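Side-chain contacts in 27kDa outer membrane protein (Silicibacter pomeroyi, PDB 3GYK), which probably works as a thiol-disulfide oxidoreductase of the DsbA-like thioredoxin class, this chain being the DsbA-like thioredoxin domain of a longer protein: residues F30-P35 with G82-F87; F70-A75 with A128-S133; Q138-N143 with S147-D152. All coordinates share one frame; numbering follows the deposited sequence. Where two conformers were deposited one is given.

Contact 1: residues F30-P35 with G82-F87; sequences FDYNCP and GKYEAF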
loop_
_atom_site.group_PDB
_atom_site.type_symbol
_atom_site.label_atom_id
_atom_site.label_comp_id
_atom_site.label_asym_id
_atom_site.label_seq_id
_atom_site.Cartn_x
_atom_site.Cartn_y
_atom_site.Cartn_z
ATOM N N PHE A 30 0.582 0.477 5.111
ATOM C CA PHE A 30 -0.505 -0.386 5.592
ATOM C C PHE A 30 -0.030 -1.813 5.907
ATOM O O PHE A 30 1.080 -2.217 5.517
ATOM C CB PHE A 30 -1.620 -0.469 4.519
ATOM C CG PHE A 30 -1.121 -0.955 3.186
ATOM C CD1 PHE A 30 -0.950 -2.309 2.949
ATOM C CD2 PHE A 30 -0.771 -0.038 2.183
ATOM C CE1 PHE A 30 -0.461 -2.769 1.725
ATOM C CE2 PHE A 30 -0.254 -0.495 0.954
ATOM C CZ PHE A 30 -0.117 -1.855 0.726
ATOM N N ASP A 31 -0.913 -2.543 6.608
ATOM C CA ASP A 31 -0.677 -3.937 7.053
ATOM C C ASP A 31 -2.007 -4.644 6.806
ATOM O O ASP A 31 -3.068 -4.109 7.157
ATOM C CB ASP A 31 -0.301 -3.906 8.550
ATOM C CG ASP A 31 -0.080 -5.289 9.159
ATOM O OD1 ASP A 31 -1.018 -6.118 9.099
ATOM O OD2 ASP A 31 1.012 -5.517 9.737
ATOM N N TYR A 32 -1.954 -5.842 6.206
ATOM C CA TYR A 32 -3.181 -6.561 5.815
ATOM C C TYR A 32 -4.041 -7.051 6.976
ATOM O O TYR A 32 -5.180 -7.405 6.755
ATOM C CB TYR A 32 -2.900 -7.720 4.818
ATOM C CG TYR A 32 -2.431 -7.199 3.484
ATOM C CD1 TYR A 32 -3.338 -6.602 2.591
ATOM C CD2 TYR A 32 -1.086 -7.277 3.121
ATOM C CE1 TYR A 32 -2.900 -6.068 1.354
ATOM C CE2 TYR A 32 -0.632 -6.759 1.876
ATOM C CZ TYR A 32 -1.543 -6.164 1.009
ATOM O OH TYR A 32 -1.074 -5.640 -0.181
ATOM N N ASN A 33 -3.511 -7.019 8.205
ATOM C CA ASN A 33 -4.264 -7.400 9.377
ATOM C C ASN A 33 -4.704 -6.224 10.248
ATOM O O ASN A 33 -5.285 -6.413 11.336
ATOM C CB ASN A 33 -3.456 -8.402 10.189
ATOM C CG ASN A 33 -3.513 -9.805 9.576
ATOM O OD1 ASN A 33 -4.600 -10.300 9.283
ATOM N ND2 ASN A 33 -2.356 -10.436 9.383
ATOM N N CYS A 34 -4.467 -5.018 9.746
ATOM C CA CYS A 34 -4.834 -3.817 10.478
ATOM C C CYS A 34 -6.303 -3.441 10.218
ATOM O O CYS A 34 -6.687 -3.162 9.063
ATOM C CB CYS A 34 -3.858 -2.709 10.092
ATOM S SG CYS A 34 -4.357 -1.059 10.678
ATOM N N PRO A 35 -7.129 -3.414 11.276
ATOM C CA PRO A 35 -8.568 -3.147 11.102
ATOM C C PRO A 35 -8.828 -1.791 10.442
ATOM O O PRO A 35 -9.728 -1.661 9.591
ATOM C CB PRO A 35 -9.101 -3.137 12.534
ATOM C CG PRO A 35 -8.157 -3.990 13.294
ATOM C CD PRO A 35 -6.810 -3.809 12.665
ATOM N N GLY A 82 1.985 -9.820 -12.432
ATOM C CA GLY A 82 1.188 -8.725 -12.952
ATOM C C GLY A 82 -0.139 -8.589 -12.254
ATOM O O GLY A 82 -1.101 -8.072 -12.838
ATOM N N LYS A 83 -0.195 -9.014 -10.991
ATOM C CA LYS A 83 -1.466 -9.112 -10.294
ATOM C C LYS A 83 -1.439 -8.419 -8.927
ATOM O O LYS A 83 -2.273 -8.718 -8.076
ATOM C CB LYS A 83 -1.870 -10.591 -10.139
ATOM C CG LYS A 83 -2.371 -11.243 -11.424
ATOM C CD LYS A 83 -2.722 -12.719 -11.191
ATOM C CE LYS A 83 -3.571 -13.270 -12.316
ATOM N NZ LYS A 83 -2.734 -13.558 -13.520
ATOM N N TYR A 84 -0.502 -7.482 -8.730
ATOM C CA TYR A 84 -0.393 -6.769 -7.450
ATOM C C TYR A 84 -1.711 -6.111 -7.035
ATOM O O TYR A 84 -2.209 -6.336 -5.923
ATOM C CB TYR A 84 0.761 -5.727 -7.446
ATOM C CG TYR A 84 0.830 -5.034 -6.106
ATOM C CD1 TYR A 84 1.490 -5.633 -5.033
ATOM C CD2 TYR A 84 0.157 -3.818 -5.889
ATOM C CE1 TYR A 84 1.537 -5.004 -3.778
ATOM C CE2 TYR A 84 0.172 -3.200 -4.656
ATOM C CZ TYR A 84 0.850 -3.817 -3.599
ATOM O OH TYR A 84 0.861 -3.225 -2.369
ATOM N N GLU A 85 -2.273 -5.272 -7.907
ATOM C CA GLU A 85 -3.460 -4.514 -7.521
ATOM C C GLU A 85 -4.644 -5.424 -7.150
ATOM O O GLU A 85 -5.276 -5.220 -6.103
ATOM C CB GLU A 85 -3.873 -3.499 -8.612
ATOM C CG GLU A 85 -5.048 -2.637 -8.166
ATOM C CD GLU A 85 -5.429 -1.522 -9.137
ATOM O OE1 GLU A 85 -4.618 -1.201 -10.054
ATOM O OE2 GLU A 85 -6.551 -0.975 -8.974
ATOM N N ALA A 86 -4.939 -6.413 -7.998
ATOM C CA ALA A 86 -6.080 -7.293 -7.744
ATOM C C ALA A 86 -5.864 -8.045 -6.431
ATOM O O ALA A 86 -6.798 -8.215 -5.626
ATOM C CB ALA A 86 -6.252 -8.275 -8.885
ATOM N N PHE A 87 -4.623 -8.470 -6.200
ATOM C CA PHE A 87 -4.299 -9.228 -4.982
ATOM C C PHE A 87 -4.406 -8.348 -3.729
ATOM O O PHE A 87 -4.985 -8.765 -2.706
ATOM C CB PHE A 87 -2.897 -9.841 -5.134
ATOM C CG PHE A 87 -2.549 -10.915 -4.110
ATOM C CD1 PHE A 87 -3.530 -11.703 -3.492
ATOM C CD2 PHE A 87 -1.200 -11.156 -3.804
ATOM C CE1 PHE A 87 -3.166 -12.707 -2.575
ATOM C CE2 PHE A 87 -0.826 -12.144 -2.890
ATOM C CZ PHE A 87 -1.816 -12.933 -2.277
#
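Tyr84 reaches across to Phe30 and Tyr32 with its phenol end, joining a helix of the helical region to the loop that carries the probable redox centre. That loop follows strand 24-30 and leads into helix 35-50, the usual place of the CxxC motif in a thioredoxin fold; Cys34 is the first cysteine of a sequence that fits such a motif. Tyr84 sits in the first turn of helix 84-92 with CG anti to the backbone N (chi1 -180°), and the length of the ring carries OH inward. OH arrives at the edge of the Phe30 ring, close to its plane, 3.5 Å from Phe30 CZ. Phenylalanine suits this place because its edge can receive an oxygen among C-H groups without asking for a hydrogen bond. Tyr32 slants in at an angle to Tyr84, and Tyr32 OH lies 3.8 Å from Tyr84 OH. The hydroxyls do not bond each other; each hydrogen-bonds Glu60 OE2, and Tyr32 OH also hydrogen-bonds His88 ND1. Tyrosine thus supplies at both sites a ring for burial and a polar end that finds its partner inside. One carboxylate oxygen gathers the two phenols, which probably fixes how far each ring can shift. His88 also packs edge-to-face with Phe30. Tyr32 CE2 lies in the plane of the Phe30 ring at its edge, 4.0 Å from Phe30 CE1, so Phe30 at the end of the strand and Tyr32 in the loop support each other. The backbone beyond Phe30 is folded as a type I turn from Asp31 to Cys34. Asp31 makes it an Asx turn as well: OD1 accepts from Asn33 N at 2.8 Å, nearly along its C-O axis, with an N-H...O angle of 161°.

Contact 2: residues F70-A75 with A128-S133; sequences FAARAA and AHIAQS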
loop_
_atom_site.group_PDB
_atom_site.type_symbol
_atom_site.label_atom_id
_atom_site.label_comp_id
_atom_site.label_asym_id
_atom_site.label_seq_id
_atom_site.Cartn_x
_atom_site.Cartn_y
_atom_site.Cartn_z
ATOM N N PHE A 70 3.853 -12.405 5.984
ATOM C CA PHE A 70 3.580 -13.323 4.881
ATOM C C PHE A 70 2.777 -12.607 3.796
ATOM O O PHE A 70 3.134 -12.652 2.621
ATOM C CB PHE A 70 2.854 -14.578 5.383
ATOM C CG PHE A 70 2.766 -15.678 4.360
ATOM C CD1 PHE A 70 3.626 -16.769 4.430
ATOM C CD2 PHE A 70 1.842 -15.618 3.309
ATOM C CE1 PHE A 70 3.576 -17.819 3.468
ATOM C CE2 PHE A 70 1.778 -16.667 2.349
ATOM C CZ PHE A 70 2.651 -17.755 2.432
ATOM N N ALA A 71 1.697 -11.953 4.211
ATOM C CA ALA A 71 0.827 -11.211 3.308
ATOM C C ALA A 71 1.570 -10.117 2.520
ATOM O O ALA A 71 1.396 -10.001 1.296
ATOM C CB ALA A 71 -0.334 -10.603 4.115
ATOM N N ALA A 72 2.371 -9.304 3.214
ATOM C CA ALA A 72 3.167 -8.268 2.544
ATOM C C ALA A 72 4.140 -8.882 1.517
ATOM O O ALA A 72 4.234 -8.381 0.382
ATOM C CB ALA A 72 3.903 -7.409 3.549
ATOM N N ARG A 73 4.844 -9.952 1.903
ATOM C CA ARG A 73 5.772 -10.606 0.969
ATOM C C ARG A 73 5.018 -11.149 -0.248
ATOM O O ARG A 73 5.446 -10.956 -1.398
ATOM C CB ARG A 73 6.564 -11.726 1.658
ATOM C CG ARG A 73 7.501 -11.178 2.732
ATOM C CD ARG A 73 8.470 -12.221 3.223
ATOM N NE ARG A 73 9.564 -11.541 3.894
ATOM C CZ ARG A 73 10.694 -11.180 3.291
ATOM N NH1 ARG A 73 10.896 -11.480 2.014
ATOM N NH2 ARG A 73 11.630 -10.540 3.975
ATOM N N ALA A 74 3.885 -11.795 0.021
ATOM C CA ALA A 74 3.069 -12.419 -1.038
ATOM C C ALA A 74 2.576 -11.346 -2.008
ATOM O O ALA A 74 2.643 -11.521 -3.227
ATOM C CB ALA A 74 1.904 -13.125 -0.426
ATOM N N ALA A 75 2.083 -10.240 -1.457
ATOM C CA ALA A 75 1.583 -9.159 -2.289
ATOM C C ALA A 75 2.697 -8.618 -3.180
ATOM O O ALA A 75 2.508 -8.494 -4.395
ATOM C CB ALA A 75 0.959 -8.028 -1.407
ATOM N N ALA A 128 13.955 -5.743 0.461
ATOM C CA ALA A 128 14.373 -4.348 0.299
ATOM C C ALA A 128 13.178 -3.399 0.430
ATOM O O ALA A 128 13.296 -2.347 1.091
ATOM C CB ALA A 128 15.145 -4.109 -1.036
ATOM N N HIS A 129 12.038 -3.747 -0.164
ATOM C CA HIS A 129 10.846 -2.874 -0.040
ATOM C C HIS A 129 10.421 -2.744 1.425
ATOM O O HIS A 129 10.222 -1.649 1.954
ATOM C CB HIS A 129 9.672 -3.386 -0.863
ATOM C CG HIS A 129 8.417 -2.588 -0.673
ATOM N ND1 HIS A 129 7.985 -1.661 -1.597
ATOM C CD2 HIS A 129 7.530 -2.536 0.357
ATOM C CE1 HIS A 129 6.866 -1.096 -1.160
ATOM N NE2 HIS A 129 6.580 -1.597 0.030
ATOM N N ILE A 130 10.263 -3.877 2.093
ATOM C CA ILE A 130 9.749 -3.837 3.471
ATOM C C ILE A 130 10.708 -3.094 4.392
ATOM O O ILE A 130 10.267 -2.308 5.244
ATOM C CB ILE A 130 9.437 -5.271 3.973
ATOM C CG1 ILE A 130 8.274 -5.871 3.164
ATOM C CG2 ILE A 130 9.082 -5.249 5.468
ATOM C CD1 ILE A 130 8.127 -7.428 3.297
ATOM N N ALA A 131 12.011 -3.307 4.226
ATOM C CA ALA A 131 12.994 -2.601 5.036
ATOM C C ALA A 131 12.914 -1.092 4.818
ATOM O O ALA A 131 13.055 -0.308 5.771
ATOM C CB ALA A 131 14.409 -3.090 4.726
ATOM N N GLN A 132 12.714 -0.691 3.550
ATOM C CA GLN A 132 12.587 0.750 3.261
ATOM C C GLN A 132 11.281 1.311 3.812
ATOM O O GLN A 132 11.251 2.469 4.245
ATOM C CB GLN A 132 12.725 0.999 1.739
ATOM C CG GLN A 132 12.525 2.449 1.279
ATOM C CD GLN A 132 13.549 3.429 1.809
ATOM O OE1 GLN A 132 14.396 3.109 2.654
ATOM N NE2 GLN A 132 13.515 4.664 1.257
ATOM N N SER A 133 10.196 0.528 3.796
ATOM C CA SER A 133 8.954 1.009 4.427
ATOM C C SER A 133 9.190 1.297 5.906
ATOM O O SER A 133 8.753 2.346 6.409
ATOM C CB SER A 133 7.814 0.027 4.268
ATOM O OG SER A 133 7.447 -0.151 2.905
#
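Ile130 projects from helix 124-140 onto Ala72 and Arg73 of helix 66-77, a helix-to-helix contact in the helical region that DsbA-like proteins insert into the thioredoxin fold. The Arg73 side chain was deposited in two conformers, and what is said of it holds for the one given. The apolar part is carried by one methyl. Ile130 CG1 stands anti to the carbonyl carbon, and the next torsion is extended (chi2 164°), so CD1 is thrust out toward the other helix. Ile130 CD1 comes 4.2 Å from Ala72 CB and 3.8 Å from Arg73 CG, where the isoleucine and arginine side chains run at about a right angle. Alanine suits the first site: its lone methyl lets the backbones approach to 8.0 Å between Ala72 CA and Ile130 CA, and the branched isoleucine fills the interval. Arg73 serves through its aliphatic stem, and Ile130 CD1 also lies over one face of its guanidinium.

The polar part belongs to the tip of Arg73, where NE forms a salt bridge with Asp69, NH2 bonds Thr127 OG1 and NH1 bonds the carbonyl O of Met121. On the other helix, His129 and Ser133 bond the backbone of Glu60, tying it to strand 54-60. Their own backbones are linked in regular helical fashion, Ser133 N to His129 O at 2.9 Å.

Contact 3: residues Q138-N143 with S147-D152; sequences QKLGFN and SFVVED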
loop_
_atom_site.group_PDB
_atom_site.type_symbol
_atom_site.label_atom_id
_atom_site.label_comp_id
_atom_site.label_asym_id
_atom_site.label_seq_id
_atom_site.Cartn_x
_atom_site.Cartn_y
_atom_site.Cartn_z
ATOM N N GLN A 138 9.824 5.473 10.054
ATOM C CA GLN A 138 10.528 6.070 11.184
ATOM C C GLN A 138 10.841 7.532 10.879
ATOM O O GLN A 138 10.687 8.398 11.748
ATOM C CB GLN A 138 11.797 5.301 11.573
ATOM C CG GLN A 138 12.607 5.992 12.703
ATOM C CD GLN A 138 13.479 5.054 13.496
ATOM O OE1 GLN A 138 13.106 3.918 13.759
ATOM N NE2 GLN A 138 14.653 5.532 13.901
ATOM N N LYS A 139 11.241 7.803 9.636
ATOM C CA LYS A 139 11.644 9.166 9.241
ATOM C C LYS A 139 10.453 10.128 9.398
ATOM O O LYS A 139 10.628 11.281 9.873
ATOM C CB LYS A 139 12.116 9.142 7.781
ATOM C CG LYS A 139 12.586 10.511 7.223
ATOM C CD LYS A 139 13.943 10.898 7.783
ATOM C CE LYS A 139 14.444 12.216 7.203
ATOM N NZ LYS A 139 15.337 12.933 8.173
ATOM N N LEU A 140 9.270 9.637 9.046
ATOM C CA LEU A 140 8.039 10.469 8.996
ATOM C C LEU A 140 7.324 10.545 10.348
ATOM O O LEU A 140 6.342 11.267 10.466
ATOM C CB LEU A 140 7.084 9.955 7.920
ATOM C CG LEU A 140 7.682 10.028 6.503
ATOM C CD1 LEU A 140 6.753 9.322 5.515
ATOM C CD2 LEU A 140 8.012 11.488 6.125
ATOM N N GLY A 141 7.803 9.779 11.335
ATOM C CA GLY A 141 7.197 9.731 12.675
ATOM C C GLY A 141 5.919 8.879 12.743
ATOM O O GLY A 141 5.092 9.087 13.631
ATOM N N PHE A 142 5.739 7.930 11.829
ATOM C CA PHE A 142 4.552 7.086 11.848
ATOM C C PHE A 142 4.729 5.972 12.874
ATOM O O PHE A 142 5.754 5.242 12.865
ATOM C CB PHE A 142 4.281 6.470 10.472
ATOM C CG PHE A 142 3.957 7.487 9.393
ATOM C CD1 PHE A 142 3.508 8.796 9.718
ATOM C CD2 PHE A 142 4.088 7.131 8.062
ATOM C CE1 PHE A 142 3.186 9.722 8.714
ATOM C CE2 PHE A 142 3.766 8.046 7.050
ATOM C CZ PHE A 142 3.299 9.339 7.377
ATOM N N ASN A 143 3.735 5.829 13.745
ATOM C CA ASN A 143 3.837 4.876 14.854
ATOM C C ASN A 143 3.070 3.602 14.538
ATOM O O ASN A 143 3.181 2.636 15.265
ATOM C CB ASN A 143 3.224 5.492 16.129
ATOM C CG ASN A 143 3.542 4.695 17.367
ATOM O OD1 ASN A 143 4.707 4.522 17.741
ATOM N ND2 ASN A 143 2.495 4.193 18.024
ATOM N N SER A 147 -1.052 4.985 7.831
ATOM C CA SER A 147 -0.565 6.381 7.807
ATOM C C SER A 147 -0.429 6.824 6.350
ATOM O O SER A 147 -0.095 6.025 5.471
ATOM C CB SER A 147 0.785 6.528 8.515
ATOM O OG SER A 147 0.690 6.319 9.923
ATOM N N PHE A 148 -0.684 8.105 6.103
ATOM C CA PHE A 148 -0.680 8.626 4.740
ATOM C C PHE A 148 0.253 9.827 4.593
ATOM O O PHE A 148 0.488 10.591 5.526
ATOM C CB PHE A 148 -2.095 9.083 4.331
ATOM C CG PHE A 148 -3.107 7.970 4.281
ATOM C CD1 PHE A 148 -3.325 7.264 3.105
ATOM C CD2 PHE A 148 -3.875 7.666 5.401
ATOM C CE1 PHE A 148 -4.303 6.225 3.045
ATOM C CE2 PHE A 148 -4.830 6.636 5.363
ATOM C CZ PHE A 148 -5.037 5.905 4.168
ATOM N N VAL A 149 0.749 10.000 3.371
ATOM C CA VAL A 149 1.394 11.251 2.956
ATOM C C VAL A 149 0.544 11.745 1.808
ATOM O O VAL A 149 0.150 10.954 0.940
ATOM C CB VAL A 149 2.835 10.997 2.398
ATOM C CG1 VAL A 149 3.483 12.307 1.930
ATOM C CG2 VAL A 149 3.725 10.305 3.446
ATOM N N VAL A 150 0.230 13.039 1.799
ATOM C CA VAL A 150 -0.491 13.633 0.677
ATOM C C VAL A 150 0.360 14.823 0.238
ATOM O O VAL A 150 0.292 15.899 0.856
ATOM C CB VAL A 150 -1.922 14.119 1.035
ATOM C CG1 VAL A 150 -2.634 14.704 -0.242
ATOM C CG2 VAL A 150 -2.736 12.962 1.675
ATOM N N GLU A 151 1.176 14.604 -0.803
ATOM C CA GLU A 151 2.173 15.597 -1.272
ATOM C C GLU A 151 3.041 16.003 -0.078
ATOM O O GLU A 151 3.706 15.159 0.486
ATOM C CB GLU A 151 1.546 16.830 -1.951
ATOM C CG GLU A 151 1.203 16.690 -3.406
ATOM C CD GLU A 151 2.358 16.235 -4.300
ATOM O OE1 GLU A 151 3.292 17.015 -4.543
ATOM O OE2 GLU A 151 2.275 15.125 -4.822
ATOM N N ASP A 152 3.004 17.275 0.312
ATOM C CA ASP A 152 3.885 17.743 1.392
ATOM C C ASP A 152 3.327 17.488 2.788
ATOM O O ASP A 152 4.031 17.721 3.776
ATOM C CB ASP A 152 4.183 19.225 1.236
ATOM C CG ASP A 152 5.060 19.519 0.047
ATOM O OD1 ASP A 152 5.875 18.677 -0.346
ATOM O OD2 ASP A 152 4.948 20.633 -0.477
#
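Ser147 CB sits squarely over one face of the Phe142 ring, 3.4 Å from its centroid and 14° off the normal, a CH-pi contact. The ring reaches it with Phe142 CG beside the backbone N, anti to the carbonyl carbon (chi1 -64°). The opposite face is covered by Leu140 CB, 3.8 Å above the plane, so the ring is held between a residue of the strand and one of its own segment. Serine fits here: its small methylene can come close over the ring, while OG stays by Phe142 CG and bonds the backbone O of Gly144. At the far end of the ring, Phe142 CZ is 4.1 Å from Val149 CG2, which stands at the edge near the ring plane, and 3.6 Å from the backbone O of Phe148. Val149 CG2 also receives Leu140 CD1 at 3.8 Å, the two branched side chains crossing at about a right angle. With an alanine here instead of Phe142, Ser147 CB and Leu140 CB would probably be left across a gap, and Val149 CG2 would lose an aromatic neighbour.

Farther out, helix 124-140 ends in a Schellman motif at Gly141, whose positive phi (78°) glycine adopts readily; the turn brings Phe142 back over the strand. Phe29 of strand 24-30 also packs edge-to-face with the Phe142 ring. Helix 124-140 thus leads through a short loop into strand 147-150, antiparallel to the central strand 24-30, consistent with the part of a thioredoxin fold where the cis-proline loop usually lies.

How the contacts relate
Contacts 1 and 2 adjoin, their centres about 11 Å apart, and their segments alternate along the chain. Helix 66-77 meets both tyrosines of contact 1 at Ala75: Tyr84 CD1 lies 3.1 Å from Ala75 O, and Tyr32 OH lies 3.4 Å from Ala75 CB. Glu60 is shared too, offering its carboxylate to contact 1 and its backbone to the helix of contact 2. Contact 3 has its centre about 17 Å from that of contact 2, with which it shares helix 124-140. Contacts 1 and 3 do not touch, nearest atoms about 6 Å apart, but Cys34 touches Thr145 in the loop between the segments of contact 3, and Phe148 lies near the probable redox site.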